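Local coordinates for protein kinase A regulatory subunit, putative (Trypanosoma cruzi, PDB 6FTF) that probably regulates a cAMP-independent protein kinase A by binding purine nucleosides or their analogues in two cyclic nucleotide-binding domains, at residues Tyr203-Glu207 with Gly208-Val212; Gln288-Lys292 with Thr293-Gln297. All coordinates share one frame; numbering follows the deposited sequence.

Contact 1. Residues Tyr203-Glu207 with Gly208-Val212; sequences YIIME and GTVEV. With 7CI (7-cyano-7-deazainosine), chain E.
I205 meets V210 across a corner of the chain, and its side chain can be followed atom by atom. Two branches leave CB. The short one, CG2, stands anti to the backbone N, and that torsion sets it against the backbone of G208, with CG2 of I205 3.5 Å from O of G208. The longer branch starts at CG1, which lies beside the backbone N (chi1 -57°), anti to the carbonyl carbon, and runs on extended (chi2 172°) to CD1. This terminal methyl meets both methyls of V210: CD1 of I205 lies 3.9 Å from CG2 of V210 and 4.1 Å from CG1 of V210. The two side chains therefore reach toward each other tip to tip, an apolar contact inside the bend.

A classic beta bulge sits at the corner: M206 and E207 both face I255 of strand 254-260. The corner carries the chain from strand 201-205 into strand 209-215, which belongs to another sheet of the cyclic nucleotide-binding domain. G208 follows with a phi of 103°, part of a backbone conformation that calls for glycine. Its carbonyl O, beside the I205 methyl, is hydrogen-bonded to OG1 of T228. V210 also packs on I192 and F227.

Two residues further on, V212 borders the bound 7-cyano-7-deazainosine: its CG1 comes within 3.6 Å of C2 of the ligand, and its CG2 lies 4.0 Å from the ligand's N2. Chemically, the I205-V210 pair adds an apolar, shape-dependent contact in the inner angle; since backbone groups of both arms are bonded to neighbouring strands and loops, the corner need not rest on this pair.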
loop_
_atom_site.group_PDB
_atom_site.type_symbol
_atom_site.label_atom_id
_atom_site.label_comp_id
_atom_site.label_asym_id
_atom_site.label_seq_id
_atom_site.Cartn_x
_atom_site.Cartn_y
_atom_site.Cartn_z
ATOM N N TYR A 203 2.644 4.327 -10.819
ATOM C CA TYR A 203 1.710 5.382 -11.183
ATOM C C TYR A 203 0.538 4.771 -11.929
ATOM O O TYR A 203 0.733 3.958 -12.840
ATOM C CB TYR A 203 2.394 6.412 -12.092
ATOM C CG TYR A 203 3.566 7.122 -11.463
ATOM C CD1 TYR A 203 4.828 6.576 -11.516
ATOM C CD2 TYR A 203 3.406 8.328 -10.809
ATOM C CE1 TYR A 203 5.899 7.214 -10.932
ATOM C CE2 TYR A 203 4.469 8.967 -10.221
ATOM C CZ TYR A 203 5.705 8.408 -10.284
ATOM O OH TYR A 203 6.792 9.049 -9.693
ATOM N N ILE A 204 -0.673 5.168 -11.560
ATOM C CA ILE A 204 -1.871 4.835 -12.317
ATOM C C ILE A 204 -2.319 6.119 -12.984
ATOM O O ILE A 204 -2.460 7.153 -12.321
ATOM C CB ILE A 204 -2.976 4.266 -11.419
ATOM C CG1 ILE A 204 -2.451 3.106 -10.562
ATOM C CG2 ILE A 204 -4.148 3.851 -12.277
ATOM C CD1 ILE A 204 -3.453 2.591 -9.539
ATOM N N ILE A 205 -2.494 6.076 -14.290
ATOM C CA ILE A 205 -2.832 7.282 -15.035
ATOM C C ILE A 205 -4.311 7.605 -14.848
ATOM O O ILE A 205 -5.188 6.860 -15.294
ATOM C CB ILE A 205 -2.466 7.140 -16.515
ATOM C CG1 ILE A 205 -0.977 6.805 -16.647
ATOM C CG2 ILE A 205 -2.811 8.429 -17.262
ATOM C CD1 ILE A 205 -0.555 6.454 -18.049
ATOM N N MET A 206 -4.594 8.751 -14.231
ATOM C CA MET A 206 -5.963 9.222 -14.071
ATOM C C MET A 206 -6.425 10.038 -15.264
ATOM O O MET A 206 -7.621 10.035 -15.587
ATOM C CB MET A 206 -6.106 10.049 -12.786
ATOM C CG MET A 206 -5.780 9.261 -11.531
ATOM S SD MET A 206 -5.945 10.185 -9.994
ATOM C CE MET A 206 -7.729 10.247 -9.820
ATOM N N GLU A 207 -5.512 10.739 -15.923
ATOM C CA GLU A 207 -5.824 11.483 -17.130
ATOM C C GLU A 207 -4.537 11.668 -17.914
ATOM O O GLU A 207 -3.477 11.887 -17.326
ATOM C CB GLU A 207 -6.374 12.859 -16.760
ATOM C CG GLU A 207 -6.840 13.718 -17.897
ATOM C CD GLU A 207 -7.166 15.119 -17.412
ATOM O OE1 GLU A 207 -7.911 15.247 -16.417
ATOM O OE2 GLU A 207 -6.648 16.089 -18.003
ATOM N N GLY A 208 -4.642 11.618 -19.235
ATOM C CA GLY A 208 -3.538 11.944 -20.123
ATOM C C GLY A 208 -2.863 10.729 -20.726
ATOM O O GLY A 208 -3.294 9.585 -20.557
ATOM N N THR A 209 -1.782 11.009 -21.454
ATOM C CA THR A 209 -1.020 9.995 -22.170
ATOM C C THR A 209 0.467 10.160 -21.897
ATOM O O THR A 209 0.954 11.260 -21.647
ATOM C CB THR A 209 -1.316 10.122 -23.674
ATOM O OG1 THR A 209 -2.729 9.947 -23.869
ATOM C CG2 THR A 209 -0.583 9.108 -24.513
ATOM N N VAL A 210 1.169 9.028 -21.885
ATOM C CA VAL A 210 2.608 8.967 -21.654
ATOM C C VAL A 210 3.263 8.146 -22.750
ATOM O O VAL A 210 2.625 7.326 -23.409
ATOM C CB VAL A 210 2.975 8.366 -20.268
ATOM C CG1 VAL A 210 2.277 9.144 -19.153
ATOM C CG2 VAL A 210 2.623 6.871 -20.202
ATOM N N GLU A 211 4.570 8.345 -22.910
ATOM C CA GLU A 211 5.387 7.532 -23.801
ATOM C C GLU A 211 6.503 6.872 -23.007
ATOM O O GLU A 211 7.060 7.462 -22.085
ATOM C CB GLU A 211 5.982 8.353 -24.957
ATOM C CG GLU A 211 6.882 9.511 -24.535
ATOM C CD GLU A 211 7.332 10.398 -25.699
ATOM O OE1 GLU A 211 8.126 11.348 -25.457
ATOM O OE2 GLU A 211 6.899 10.163 -26.850
ATOM N N VAL A 212 6.800 5.637 -23.372
ATOM C CA VAL A 212 7.853 4.836 -22.753
ATOM C C VAL A 212 9.035 4.844 -23.710
ATOM O O VAL A 212 8.865 4.528 -24.890
ATOM C CB VAL A 212 7.357 3.403 -22.515
ATOM C CG1 VAL A 212 8.439 2.545 -21.908
ATOM C CG2 VAL A 212 6.137 3.392 -21.613
HETATM C C1 7CI E . 7.523 0.816 -18.335
HETATM N N1 7CI E . 8.219 -0.064 -19.349
HETATM O O1 7CI E . 8.422 1.795 -17.864
HETATM C C2 7CI E . 7.612 -0.629 -20.378
HETATM N N2 7CI E . 6.321 -0.531 -20.774
HETATM O O2 7CI E . 5.936 0.581 -16.595
HETATM C C3 7CI E . 5.964 -1.138 -21.924
HETATM N N3 7CI E . 6.880 -1.927 -22.638
HETATM O O3 7CI E . 7.847 -0.093 -14.870
HETATM C C4 7CI E . 8.179 -2.070 -22.231
HETATM N N4 7CI E . 12.146 -2.278 -20.828
HETATM C C5 7CI E . 8.606 -1.382 -21.076
HETATM O O5 7CI E . 8.917 -2.836 -22.914
HETATM C C6 7CI E . 9.865 -1.225 -20.355
HETATM C C7 7CI E . 9.536 -0.383 -19.302
HETATM C C8 7CI E . 11.106 -1.801 -20.621
HETATM C C9 7CI E . 7.086 0.047 -17.136
HETATM C C10 7CI E . 8.220 0.164 -16.257
HETATM C C11 7CI E . 8.607 1.645 -16.462
HETATM C C12 7CI E . 10.107 1.982 -16.091
HETATM O O4 7CI E . 10.958 1.035 -16.638
#

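Contact 2. Residues Gln288-Lys292 with Thr293-Gln297. With EDO (1,2-ethanediol), chain D.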
loop_
_atom_site.group_PDB
_atom_site.type_symbol
_atom_site.label_atom_id
_atom_site.label_comp_id
_atom_site.label_asym_id
_atom_site.label_seq_id
_atom_site.Cartn_x
_atom_site.Cartn_y
_atom_site.Cartn_z
ATOM N N GLN A 288 11.004 -7.822 -22.702
ATOM C CA GLN A 288 11.390 -9.225 -22.681
ATOM C C GLN A 288 12.839 -9.375 -23.097
ATOM O O GLN A 288 13.553 -10.247 -22.590
ATOM C CB GLN A 288 10.515 -10.074 -23.609
ATOM C CG GLN A 288 9.033 -10.068 -23.338
ATOM C CD GLN A 288 8.695 -10.101 -21.883
ATOM O OE1 GLN A 288 9.031 -11.044 -21.170
ATOM N NE2 GLN A 288 7.997 -9.067 -21.426
ATOM N N ASN A 289 13.277 -8.569 -24.062
ATOM C CA ASN A 289 14.670 -8.618 -24.487
ATOM C C ASN A 289 15.615 -8.049 -23.429
ATOM O O ASN A 289 16.743 -8.539 -23.273
ATOM C CB ASN A 289 14.835 -7.894 -25.815
ATOM C CG ASN A 289 16.244 -7.951 -26.308
ATOM O OD1 ASN A 289 16.949 -6.938 -26.346
ATOM N ND2 ASN A 289 16.691 -9.149 -26.653
ATOM N N VAL A 290 15.187 -7.011 -22.702
ATOM C CA VAL A 290 15.968 -6.522 -21.571
ATOM C C VAL A 290 16.223 -7.656 -20.597
ATOM O O VAL A 290 17.343 -7.851 -20.106
ATOM C CB VAL A 290 15.230 -5.357 -20.882
ATOM C CG1 VAL A 290 15.877 -5.007 -19.557
ATOM C CG2 VAL A 290 15.221 -4.142 -21.748
ATOM N N LEU A 291 15.177 -8.418 -20.283
ATOM C CA LEU A 291 15.337 -9.502 -19.328
ATOM C C LEU A 291 16.230 -10.587 -19.894
ATOM O O LEU A 291 17.083 -11.133 -19.176
ATOM C CB LEU A 291 13.981 -10.093 -18.929
ATOM C CG LEU A 291 13.034 -9.173 -18.167
ATOM C CD1 LEU A 291 11.737 -9.918 -17.911
ATOM C CD2 LEU A 291 13.654 -8.691 -16.869
ATOM N N LYS A 292 16.047 -10.925 -21.164
ATOM C CA LYS A 292 16.805 -12.023 -21.741
ATOM C C LYS A 292 18.290 -11.704 -21.772
ATOM O O LYS A 292 19.123 -12.586 -21.539
ATOM C CB LYS A 292 16.298 -12.303 -23.146
ATOM C CG LYS A 292 16.933 -13.544 -23.734
ATOM C CD LYS A 292 16.276 -13.926 -25.029
ATOM C CE LYS A 292 17.232 -13.719 -26.179
ATOM N NZ LYS A 292 16.627 -14.084 -27.493
ATOM N N THR A 293 18.643 -10.453 -22.056
ATOM C CA THR A 293 20.041 -10.059 -22.176
ATOM C C THR A 293 20.629 -9.529 -20.882
ATOM O O THR A 293 21.826 -9.214 -20.858
ATOM C CB THR A 293 20.229 -9.011 -23.268
ATOM O OG1 THR A 293 19.501 -7.820 -22.941
ATOM C CG2 THR A 293 19.752 -9.540 -24.605
ATOM N N GLY A 294 19.839 -9.430 -19.818
ATOM C CA GLY A 294 20.354 -9.005 -18.535
ATOM C C GLY A 294 20.690 -7.536 -18.449
ATOM O O GLY A 294 21.560 -7.157 -17.658
ATOM N N ALA A 295 19.981 -6.688 -19.191
ATOM C CA ALA A 295 20.347 -5.288 -19.369
ATOM C C ALA A 295 19.826 -4.384 -18.251
ATOM O O ALA A 295 19.230 -3.329 -18.510
ATOM C CB ALA A 295 19.833 -4.800 -20.722
ATOM N N ALA A 296 20.045 -4.777 -17.005
ATOM C CA ALA A 296 19.703 -3.945 -15.863
ATOM C C ALA A 296 20.446 -4.473 -14.647
ATOM O O ALA A 296 20.940 -5.606 -14.645
ATOM C CB ALA A 296 18.205 -3.973 -15.579
ATOM N N GLN A 297 20.529 -3.645 -13.617
ATOM C CA GLN A 297 21.092 -4.061 -12.347
ATOM C C GLN A 297 20.024 -4.121 -11.267
ATOM O O GLN A 297 18.938 -3.535 -11.399
ATOM C CB GLN A 297 22.263 -3.170 -11.898
ATOM C CG GLN A 297 21.845 -1.826 -11.339
ATOM C CD GLN A 297 23.035 -0.932 -11.030
ATOM O OE1 GLN A 297 23.253 0.079 -11.709
ATOM N NE2 GLN A 297 23.781 -1.270 -10.022
HETATM C C1 EDO D . 18.773 -0.259 -15.218
HETATM O O1 EDO D . 19.768 -0.948 -14.448
HETATM C C2 EDO D . 19.212 -0.127 -16.676
HETATM O O2 EDO D . 20.506 0.488 -16.784
#
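T293 reaches back to N289 with both its backbone and its side chain. O of N289 accepts two hydrogen bonds: N of T293 donates at 3.0 Å (N-H...O angle 155°), and OG1 of T293 donates at 2.9 Å. Both donors are tilted out of the carbonyl plane, arriving from opposite faces. The hydroxyl gets there because chi1 of 62° places OG1 between the backbone N and the carbonyl carbon.

Backbone bonds end the helix. N of A295 donates to O of V290 over 3.0 Å at 165°, and N of G294 makes a weak bond to O of L291 at 3.3 Å. With the positive phi of G294, this is a Schellman motif. A295 then centres an inverse gamma turn.

The apolar contact is made by CG1 of V290, anti to its own backbone N, which lies 4.1 Å from CB of A295. An amide meets a methyl in van der Waals contact where ND2 of N289 approaches CG2 of T293 at 3.7 Å. On the solvent side, N of Q297 bonds O1 of a 1,2-ethanediol at 2.9 Å, a molecule probably from the crystallisation liquor.

The cap finishes helix 285-293 on the protein surface. On its inner side V290 packs on V245 and touches the bound 7-cyano-7-deazainosine; beyond the turn, A296 also meets V245, and Q297 bonds through its backbone to R243, so the chain leaving the helix runs beside the loop that precedes strand 247-250.

From the N terminus, the chain passes the first cyclic nucleotide-binding domain before reaching contact 1, where it turns directly from strand 201-205 into strand 209-215 and so joins the two antiparallel sheets of the second. Contact 2 comes later, at the end of helix 285-293. Each is a local turn with no residues between its segments. Contact 1 ends at 212, well before contact 2 begins at 288, so the two are in series and neither nest nor cross. The centres of contacts 1 and 2 are about 24 Å apart. What relates them is the second ligand pocket, to which both supply a valine, contact 1 from strand 209-215 of the beta domain and contact 2 from the last helix of the chain.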